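Local coordinates for putative modification methylase (Thermus thermophilus, PDB 2ZIG), which probably transfers a methyl group from S-adenosylmethionine to N4 of cytosine in DNA, at residues Phe72-Asp77 with Gln120-Lys125; Pro114-Ile119 with Tyr169-Arg174; Ala244-Thr249 with Lys274-Arg279. All coordinates share one frame; numbering follows the deposited sequence.

Overall arrangement
Interactions 1 and 2 share helix 115-125 and touch each other, for instance where Gln-120 lies on Leu-171. Interaction 2 is the core contact, an aromatic and aliphatic layer that fastens this helix to strand 167-174 of the central sheet. Interaction 1 ties the same helix to helix 66-86 towards the surface, where an arginine shared by two aspartates takes over from apolar packing. Both lie beside the second subunit. Interaction 3 is on the opposite side of the chain's centre, its centre about 27 and 24 Å from those of interactions 1 and 2. It is a partly buried arginine-threonine contact between the cofactor-binding loop at 244-249 and helix 267-280, built on guanidinium-to-hydroxyl hydrogen bonds.

Interaction 1 of 3, residues Phe72-Asp77 with Gln120-Lys125; sequences FLDELD and QVRCRK
Arg-122 reaches from helix 115-125 to Asp-74 and Asp-77 on helix 66-86, two neighbouring helices of the Rossmann-like methyltransferase fold. The axes of segments 72-77 and 120-125 cross at -44° and approach to 10.7 Å, a gap that the arginine spans with its chain extended from CG to NE.

The ionic part is a three-residue salt-bridge network in which NH1 of Arg-122 serves both carboxylates. Arg-122 NH1 bonds Asp-74 OD2 at 2.8 Å, meeting that oxygen almost head-on along the C-O bond. Asp-77 OD2 lies 3.1 Å from the same Arg-122 NH1, within the guanidinium plane, but is approached from well above its own carboxylate plane. Asp-74 points its CB away from the other helix, and only the carboxylate turns back to the arginine. A long, weak ion pair joins Arg-122 NH2 to Glu-70.

Apolar contact comes from Leu-73, whose CB lies over the centre of one guanidinium face while CD1 packs 3.4 Å from Arg-122 NE. The leucine also rests on Leu-115, Asp-118 and Ile-119, so the same side chain packs against helix 115-125 as well. Elsewhere on that helix, Arg-124 forms a salt bridge with Asp-118 of the second subunit.

Solvent supplies the last link: a water donates to Asp-77 OD2 at 2.7 Å and to the backbone O of Arg-122 at 3.1 Å.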
loop_
_atom_site.group_PDB
_atom_site.type_symbol
_atom_site.label_atom_id
_atom_site.label_comp_id
_atom_site.label_asym_id
_atom_site.label_seq_id
_atom_site.Cartn_x
_atom_site.Cartn_y
_atom_site.Cartn_z
ATOM N N PHE B 72 -14.913 4.914 11.665
ATOM C CA PHE B 72 -14.710 3.503 11.370
ATOM C C PHE B 72 -13.269 3.143 11.725
ATOM O O PHE B 72 -13.015 2.167 12.422
ATOM C CB PHE B 72 -14.975 3.231 9.885
ATOM C CG PHE B 72 -14.767 1.797 9.483
ATOM C CD1 PHE B 72 -15.463 0.772 10.120
ATOM C CD2 PHE B 72 -13.872 1.470 8.471
ATOM C CE1 PHE B 72 -15.265 -0.564 9.754
ATOM C CE2 PHE B 72 -13.667 0.135 8.097
ATOM C CZ PHE B 72 -14.365 -0.882 8.739
ATOM N N LEU B 73 -12.326 3.946 11.247
ATOM C CA LEU B 73 -10.916 3.713 11.537
ATOM C C LEU B 73 -10.681 3.638 13.041
ATOM O O LEU B 73 -9.956 2.769 13.528
ATOM C CB LEU B 73 -10.064 4.830 10.940
ATOM C CG LEU B 73 -9.921 4.790 9.419
ATOM C CD1 LEU B 73 -9.160 6.010 8.939
ATOM C CD2 LEU B 73 -9.191 3.508 9.027
ATOM N N ASP B 74 -11.310 4.555 13.773
ATOM C CA ASP B 74 -11.181 4.606 15.223
ATOM C C ASP B 74 -11.722 3.334 15.861
ATOM O O ASP B 74 -11.197 2.867 16.871
ATOM C CB ASP B 74 -11.917 5.838 15.768
ATOM C CG ASP B 74 -11.158 7.133 15.510
ATOM O OD1 ASP B 74 -11.783 8.213 15.561
ATOM O OD2 ASP B 74 -9.929 7.073 15.266
ATOM N N GLU B 75 -12.769 2.768 15.271
ATOM C CA GLU B 75 -13.341 1.536 15.802
ATOM C C GLU B 75 -12.314 0.420 15.649
ATOM O O GLU B 75 -12.055 -0.338 16.589
ATOM C CB GLU B 75 -14.616 1.166 15.047
ATOM C CG GLU B 75 -15.754 2.151 15.220
ATOM C CD GLU B 75 -16.967 1.785 14.378
ATOM O OE1 GLU B 75 -17.421 0.621 14.466
ATOM O OE2 GLU B 75 -17.470 2.660 13.634
ATOM N N LEU B 76 -11.729 0.329 14.458
ATOM C CA LEU B 76 -10.726 -0.684 14.179
ATOM C C LEU B 76 -9.550 -0.553 15.139
ATOM O O LEU B 76 -9.025 -1.553 15.625
ATOM C CB LEU B 76 -10.209 -0.552 12.740
ATOM C CG LEU B 76 -11.201 -0.629 11.578
ATOM C CD1 LEU B 76 -10.420 -0.522 10.275
ATOM C CD2 LEU B 76 -11.984 -1.935 11.614
ATOM N N ASP B 77 -9.132 0.681 15.409
ATOM C CA ASP B 77 -8.009 0.913 16.310
ATOM C C ASP B 77 -8.196 0.303 17.701
ATOM O O ASP B 77 -7.240 -0.189 18.306
ATOM C CB ASP B 77 -7.730 2.413 16.431
ATOM C CG ASP B 77 -6.879 2.943 15.290
ATOM O OD1 ASP B 77 -6.683 2.206 14.298
ATOM O OD2 ASP B 77 -6.405 4.095 15.380
ATOM N N GLN B 120 -2.256 0.948 8.065
ATOM C CA GLN B 120 -0.814 0.847 8.317
ATOM C C GLN B 120 -0.319 1.955 9.228
ATOM O O GLN B 120 0.396 1.703 10.194
ATOM C CB GLN B 120 -0.007 0.904 7.010
ATOM C CG GLN B 120 0.125 -0.416 6.292
ATOM C CD GLN B 120 1.058 -0.336 5.100
ATOM O OE1 GLN B 120 2.173 -0.855 5.131
ATOM N NE2 GLN B 120 0.610 0.318 4.047
ATOM N N VAL B 121 -0.694 3.185 8.909
ATOM C CA VAL B 121 -0.274 4.338 9.691
ATOM C C VAL B 121 -0.749 4.241 11.143
ATOM O O VAL B 121 0.051 4.300 12.074
ATOM C CB VAL B 121 -0.801 5.633 9.037
ATOM C CG1 VAL B 121 -0.534 6.836 9.933
ATOM C CG2 VAL B 121 -0.125 5.822 7.682
ATOM N N ARG B 122 -2.049 4.067 11.334
ATOM C CA ARG B 122 -2.601 3.976 12.675
ATOM C C ARG B 122 -2.010 2.838 13.507
ATOM O O ARG B 122 -1.925 2.948 14.730
ATOM C CB ARG B 122 -4.120 3.855 12.593
ATOM C CG ARG B 122 -4.790 5.137 12.130
ATOM C CD ARG B 122 -6.231 4.897 11.744
ATOM N NE ARG B 122 -6.965 6.142 11.522
ATOM C CZ ARG B 122 -7.641 6.792 12.467
ATOM N NH1 ARG B 122 -7.683 6.317 13.705
ATOM N NH2 ARG B 122 -8.284 7.914 12.171
ATOM N N CYS B 123 -1.591 1.754 12.858
ATOM C CA CYS B 123 -1.012 0.633 13.584
ATOM C C CYS B 123 0.330 1.011 14.197
ATOM O O CYS B 123 0.699 0.497 15.249
ATOM C CB CYS B 123 -0.851 -0.594 12.677
ATOM S SG CYS B 123 -2.364 -1.600 12.505
ATOM N N ARG B 124 1.059 1.912 13.549
ATOM C CA ARG B 124 2.338 2.351 14.087
ATOM C C ARG B 124 2.084 3.088 15.399
ATOM O O ARG B 124 2.758 2.844 16.398
ATOM C CB ARG B 124 3.035 3.294 13.119
ATOM C CG ARG B 124 4.347 3.850 13.650
ATOM C CD ARG B 124 4.718 5.105 12.896
ATOM N NE ARG B 124 4.581 4.866 11.468
ATOM C CZ ARG B 124 4.214 5.781 10.581
ATOM N NH1 ARG B 124 3.941 7.024 10.955
ATOM N NH2 ARG B 124 4.094 5.433 9.314
ATOM N N LYS B 125 1.095 3.979 15.385
ATOM C CA LYS B 125 0.739 4.757 16.569
ATOM C C LYS B 125 0.421 3.825 17.726
ATOM O O LYS B 125 0.479 4.228 18.886
ATOM C CB LYS B 125 -0.491 5.630 16.300
ATOM C CG LYS B 125 -0.509 6.319 14.948
ATOM C CD LYS B 125 0.599 7.338 14.810
ATOM C CE LYS B 125 0.466 8.101 13.499
ATOM N NZ LYS B 125 -0.876 8.749 13.381
HETATM O O HOH W 1 -3.937 4.905 15.943
#

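Interaction 2 of 3, residues Pro114-Ile119 with Tyr169-Arg174; sequences PLHADI and YILMQR
His-116, whose ring is stacked on Tyr-169, has both ring nitrogens engaged: ND1 is hydrogen-bonded to Asp-99 OD2, and NE2 to NE2 of His-116 in the second subunit. The stack joins helix 115-125 to strand 167-174 in the Rossmann-like methyltransferase fold. This helix connects the parallel strands 91-97 and 129-137, and strand 167-174 runs between them in the reverse direction, the inserted antiparallel strand characteristic of the fold. Helix and strand segments therefore point the same way, 4° apart in direction, with their axes 9.6 Å apart.

The two rings lie face to face, planes 10° apart and centroids separated by 3.5 Å. His-116 CG sits 3.4 Å from Tyr-169 CD2, and ND1 is equally close to Tyr-169 CE2. A chi1 of 86° places the imidazole between the backbone N and the carbonyl carbon, a crowded position that swings the ring up against the tyrosine. Ala-117 CB lies over the rim of the opposite imidazole face, 4.0 Å above the plane. The His-116 ring also meets His-116 of the second subunit, so the stack reaches the dimer interface.

Farther along the strand, the packing becomes aliphatic. Leu-171 points towards the helix, and its CD1 lies 3.5 Å from the backbone O of His-116. Ile-119 crosses Leu-171 at about a right angle, with CG2 of the isoleucine 3.6 Å from CD1 of the leucine.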
loop_
_atom_site.group_PDB
_atom_site.type_symbol
_atom_site.label_atom_id
_atom_site.label_comp_id
_atom_site.label_asym_id
_atom_site.label_seq_id
_atom_site.Cartn_x
_atom_site.Cartn_y
_atom_site.Cartn_z
ATOM N N PRO B 114 -8.074 5.248 0.804
ATOM C CA PRO B 114 -6.856 4.447 1.004
ATOM C C PRO B 114 -6.868 3.673 2.327
ATOM O O PRO B 114 -5.983 3.842 3.165
ATOM C CB PRO B 114 -5.751 5.497 0.963
ATOM C CG PRO B 114 -6.404 6.666 1.643
ATOM C CD PRO B 114 -7.800 6.682 1.023
ATOM N N LEU B 115 -7.876 2.824 2.495
ATOM C CA LEU B 115 -8.043 2.033 3.710
ATOM C C LEU B 115 -6.778 1.349 4.227
ATOM O O LEU B 115 -6.456 1.447 5.413
ATOM C CB LEU B 115 -9.110 0.965 3.488
ATOM C CG LEU B 115 -10.219 0.802 4.530
ATOM C CD1 LEU B 115 -10.792 -0.605 4.402
ATOM C CD2 LEU B 115 -9.695 1.044 5.942
ATOM N N HIS B 116 -6.067 0.649 3.344
ATOM C CA HIS B 116 -4.869 -0.069 3.755
ATOM C C HIS B 116 -3.805 0.881 4.312
ATOM O O HIS B 116 -3.092 0.542 5.261
ATOM C CB HIS B 116 -4.277 -0.868 2.582
ATOM C CG HIS B 116 -3.341 -0.073 1.721
ATOM N ND1 HIS B 116 -3.779 0.810 0.756
ATOM C CD2 HIS B 116 -1.990 0.005 1.714
ATOM C CE1 HIS B 116 -2.739 1.396 0.192
ATOM N NE2 HIS B 116 -1.641 0.926 0.756
ATOM N N ALA B 117 -3.698 2.064 3.719
ATOM C CA ALA B 117 -2.705 3.033 4.159
ATOM C C ALA B 117 -3.076 3.632 5.512
ATOM O O ALA B 117 -2.210 3.843 6.358
ATOM C CB ALA B 117 -2.551 4.136 3.115
ATOM N N ASP B 118 -4.360 3.915 5.709
ATOM C CA ASP B 118 -4.823 4.470 6.974
ATOM C C ASP B 118 -4.591 3.447 8.072
ATOM O O ASP B 118 -4.216 3.802 9.191
ATOM C CB ASP B 118 -6.313 4.832 6.892
ATOM C CG ASP B 118 -6.542 6.209 6.283
ATOM O OD1 ASP B 118 -6.006 7.185 6.846
ATOM O OD2 ASP B 118 -7.241 6.318 5.253
ATOM N N ILE B 119 -4.794 2.173 7.741
ATOM C CA ILE B 119 -4.605 1.096 8.702
ATOM C C ILE B 119 -3.129 0.985 9.072
ATOM O O ILE B 119 -2.784 0.944 10.255
ATOM C CB ILE B 119 -5.092 -0.263 8.135
ATOM C CG1 ILE B 119 -6.593 -0.200 7.814
ATOM C CG2 ILE B 119 -4.807 -1.388 9.130
ATOM C CD1 ILE B 119 -7.461 0.031 8.994
ATOM N N TYR B 169 -4.429 -5.514 -0.219
ATOM C CA TYR B 169 -3.172 -5.464 0.503
ATOM C C TYR B 169 -3.155 -6.380 1.717
ATOM O O TYR B 169 -4.096 -6.405 2.499
ATOM C CB TYR B 169 -2.909 -4.025 0.958
ATOM C CG TYR B 169 -2.998 -2.997 -0.150
ATOM C CD1 TYR B 169 -1.863 -2.585 -0.845
ATOM C CD2 TYR B 169 -4.227 -2.464 -0.526
ATOM C CE1 TYR B 169 -1.954 -1.656 -1.899
ATOM C CE2 TYR B 169 -4.329 -1.544 -1.568
ATOM C CZ TYR B 169 -3.190 -1.145 -2.250
ATOM O OH TYR B 169 -3.304 -0.237 -3.281
ATOM N N ILE B 170 -2.084 -7.147 1.868
ATOM C CA ILE B 170 -1.990 -8.013 3.031
ATOM C C ILE B 170 -0.971 -7.354 3.927
ATOM O O ILE B 170 0.225 -7.529 3.751
ATOM C CB ILE B 170 -1.547 -9.441 2.663
ATOM C CG1 ILE B 170 -2.580 -10.063 1.718
ATOM C CG2 ILE B 170 -1.445 -10.301 3.931
ATOM C CD1 ILE B 170 -2.210 -11.460 1.229
ATOM N N LEU B 171 -1.476 -6.558 4.868
ATOM C CA LEU B 171 -0.649 -5.824 5.818
ATOM C C LEU B 171 -0.043 -6.740 6.866
ATOM O O LEU B 171 -0.691 -7.657 7.351
ATOM C CB LEU B 171 -1.487 -4.740 6.491
ATOM C CG LEU B 171 -2.202 -3.810 5.502
ATOM C CD1 LEU B 171 -3.096 -2.829 6.253
ATOM C CD2 LEU B 171 -1.168 -3.069 4.682
ATOM N N MET B 172 1.211 -6.479 7.210
ATOM C CA MET B 172 1.922 -7.275 8.199
ATOM C C MET B 172 2.376 -6.350 9.326
ATOM O O MET B 172 3.237 -5.487 9.131
ATOM C CB MET B 172 3.135 -7.938 7.547
ATOM C CG MET B 172 2.813 -8.730 6.288
ATOM S SD MET B 172 2.288 -10.407 6.637
ATOM C CE MET B 172 2.291 -11.120 4.986
ATOM N N GLN B 173 1.783 -6.534 10.501
ATOM C CA GLN B 173 2.111 -5.717 11.656
ATOM C C GLN B 173 2.610 -6.607 12.781
ATOM O O GLN B 173 1.841 -7.373 13.364
ATOM C CB GLN B 173 0.876 -4.935 12.088
ATOM C CG GLN B 173 0.339 -4.032 10.984
ATOM C CD GLN B 173 1.351 -2.999 10.553
ATOM O OE1 GLN B 173 1.719 -2.918 9.378
ATOM N NE2 GLN B 173 1.815 -2.195 11.508
ATOM N N ARG B 174 3.900 -6.498 13.082
ATOM C CA ARG B 174 4.520 -7.319 14.114
ATOM C C ARG B 174 4.654 -6.644 15.466
ATOM O O ARG B 174 4.994 -5.465 15.553
ATOM C CB ARG B 174 5.906 -7.776 13.643
ATOM C CG ARG B 174 6.594 -8.768 14.567
ATOM C CD ARG B 174 7.785 -9.428 13.881
ATOM N NE ARG B 174 8.834 -8.471 13.541
ATOM C CZ ARG B 174 9.891 -8.755 12.784
ATOM N NH1 ARG B 174 10.798 -7.824 12.524
ATOM N NH2 ARG B 174 10.041 -9.969 12.274
#

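Interaction 3 of 3, residues Ala244-Thr249 with Lys274-Arg279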
loop_
_atom_site.group_PDB
_atom_site.type_symbol
_atom_site.label_atom_id
_atom_site.label_comp_id
_atom_site.label_asym_id
_atom_site.label_seq_id
_atom_site.Cartn_x
_atom_site.Cartn_y
_atom_site.Cartn_z
ATOM N N ALA B 244 -14.382 -12.856 12.288
ATOM C CA ALA B 244 -14.504 -14.166 11.655
ATOM C C ALA B 244 -15.512 -14.420 10.532
ATOM O O ALA B 244 -15.268 -15.276 9.680
ATOM C CB ALA B 244 -14.680 -15.222 12.738
ATOM N N GLY B 245 -16.635 -13.709 10.516
ATOM C CA GLY B 245 -17.608 -13.949 9.465
ATOM C C GLY B 245 -17.940 -15.433 9.435
ATOM O O GLY B 245 -18.226 -16.018 10.487
ATOM N N THR B 246 -17.893 -16.055 8.259
ATOM C CA THR B 246 -18.199 -17.476 8.175
ATOM C C THR B 246 -17.050 -18.379 8.616
ATOM O O THR B 246 -17.099 -19.597 8.417
ATOM C CB THR B 246 -18.646 -17.885 6.768
ATOM O OG1 THR B 246 -17.714 -17.387 5.805
ATOM C CG2 THR B 246 -20.036 -17.341 6.483
ATOM N N GLY B 247 -16.018 -17.774 9.203
ATOM C CA GLY B 247 -14.899 -18.539 9.734
ATOM C C GLY B 247 -13.773 -19.037 8.844
ATOM O O GLY B 247 -13.095 -20.001 9.202
ATOM N N THR B 248 -13.548 -18.383 7.710
ATOM C CA THR B 248 -12.489 -18.785 6.795
ATOM C C THR B 248 -11.173 -19.000 7.539
ATOM O O THR B 248 -10.525 -20.043 7.393
ATOM C CB THR B 248 -12.258 -17.718 5.710
ATOM O OG1 THR B 248 -13.507 -17.395 5.097
ATOM C CG2 THR B 248 -11.300 -18.232 4.641
ATOM N N THR B 249 -10.789 -18.024 8.349
ATOM C CA THR B 249 -9.535 -18.118 9.079
ATOM C C THR B 249 -9.516 -19.234 10.116
ATOM O O THR B 249 -8.499 -19.894 10.298
ATOM C CB THR B 249 -9.203 -16.792 9.763
ATOM O OG1 THR B 249 -9.203 -15.741 8.785
ATOM C CG2 THR B 249 -7.833 -16.872 10.432
ATOM N N LYS B 274 -19.988 -22.255 12.146
ATOM C CA LYS B 274 -19.975 -23.570 12.781
ATOM C C LYS B 274 -20.301 -24.680 11.795
ATOM O O LYS B 274 -19.663 -25.730 11.815
ATOM C CB LYS B 274 -20.976 -23.630 13.938
ATOM C CG LYS B 274 -21.321 -25.055 14.349
ATOM C CD LYS B 274 -22.233 -25.120 15.576
ATOM C CE LYS B 274 -21.498 -24.697 16.840
ATOM N NZ LYS B 274 -22.219 -25.115 18.079
ATOM N N GLU B 275 -21.307 -24.451 10.951
ATOM C CA GLU B 275 -21.723 -25.437 9.952
ATOM C C GLU B 275 -20.658 -25.604 8.865
ATOM O O GLU B 275 -20.369 -26.715 8.422
ATOM C CB GLU B 275 -23.062 -25.015 9.323
ATOM C CG GLU B 275 -24.257 -25.040 10.305
ATOM C CD GLU B 275 -25.520 -24.378 9.755
ATOM O OE1 GLU B 275 -26.516 -24.290 10.499
ATOM O OE2 GLU B 275 -25.528 -23.940 8.586
ATOM N N ARG B 276 -20.074 -24.488 8.444
ATOM C CA ARG B 276 -19.046 -24.509 7.415
ATOM C C ARG B 276 -17.814 -25.226 7.964
ATOM O O ARG B 276 -17.243 -26.098 7.309
ATOM C CB ARG B 276 -18.683 -23.074 7.003
ATOM C CG ARG B 276 -17.737 -22.999 5.822
ATOM C CD ARG B 276 -17.223 -21.581 5.566
ATOM N NE ARG B 276 -16.124 -21.597 4.603
ATOM C CZ ARG B 276 -15.416 -20.531 4.243
ATOM N NH1 ARG B 276 -14.438 -20.661 3.357
ATOM N NH2 ARG B 276 -15.679 -19.341 4.764
ATOM N N PHE B 277 -17.423 -24.853 9.178
ATOM C CA PHE B 277 -16.263 -25.428 9.844
ATOM C C PHE B 277 -16.362 -26.946 9.876
ATOM O O PHE B 277 -15.430 -27.648 9.480
ATOM C CB PHE B 277 -16.181 -24.892 11.273
ATOM C CG PHE B 277 -14.928 -25.284 12.012
ATOM C CD1 PHE B 277 -13.842 -24.415 12.075
ATOM C CD2 PHE B 277 -14.858 -26.494 12.695
ATOM C CE1 PHE B 277 -12.706 -24.739 12.815
ATOM C CE2 PHE B 277 -13.728 -26.834 13.438
ATOM C CZ PHE B 277 -12.646 -25.952 13.501
ATOM N N ALA B 278 -17.500 -27.448 10.348
ATOM C CA ALA B 278 -17.723 -28.885 10.443
ATOM C C ALA B 278 -17.771 -29.524 9.063
ATOM O O ALA B 278 -17.699 -30.741 8.926
ATOM C CB ALA B 278 -19.027 -29.167 11.203
ATOM N N ARG B 279 -17.889 -28.691 8.039
ATOM C CA ARG B 279 -17.959 -29.166 6.668
ATOM C C ARG B 279 -16.549 -29.232 6.078
ATOM O O ARG B 279 -16.221 -30.142 5.317
ATOM C CB ARG B 279 -18.824 -28.193 5.862
ATOM C CG ARG B 279 -19.544 -28.764 4.656
ATOM C CD ARG B 279 -20.351 -27.656 3.974
ATOM N NE ARG B 279 -21.304 -27.036 4.893
ATOM C CZ ARG B 279 -21.588 -25.737 4.929
ATOM N NH1 ARG B 279 -22.472 -25.280 5.805
ATOM N NH2 ARG B 279 -20.985 -24.891 4.102
HETATM O O HOH W 2 -13.590 -18.377 2.001
#
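Arg-276 NH2 donates to two threonine hydroxyl oxygens. The bond from Arg-276 NH2 to Thr-248 OG1 is 2.9 Å long with an N-H...O angle of 141°, and the oxygen is tilted out of the guanidinium plane. The second, from Arg-276 NH2 to Thr-246 OG1 at 3.0 Å, is weak and more bent, at 127°. Thr-246 can offer its oxygen because chi1 of 50° sets OG1 between the backbone N and the carbonyl carbon. A water accepts from Arg-276 NH1 at 2.8 Å and also bonds Thr-248 OG1, closing a small ring of polar contacts at the end of the arginine.

Both threonines belong to the Phe-Ala-Gly-Thr-Gly sequence and its continuation, the FxGxG loop that follows strand 238-241 in methyltransferases. Thr-246, Thr-248 and the nearby Glu-264 are S-adenosylmethionine-binding residues, so Arg-276 probably acts as a second-shell residue that positions the two threonines. The loop turns tightly, with Gly-247 N bonded to Ala-244 O at 2.7 Å, and Gly-247, at the N-cap position of helix 248-255, has a positive phi. Gly-245 N is held by Glu-264 OE1.

Outward from the hydroxyls, the extended arginine chain runs past the loop and brings Arg-276 CD within 3.5 Å of the backbone O of Thr-246. Arg-276 also packs on Ile-251 and Ala-218, and Phe-277 beside it presses on Ile-251 and Ala-254 of helix 248-255.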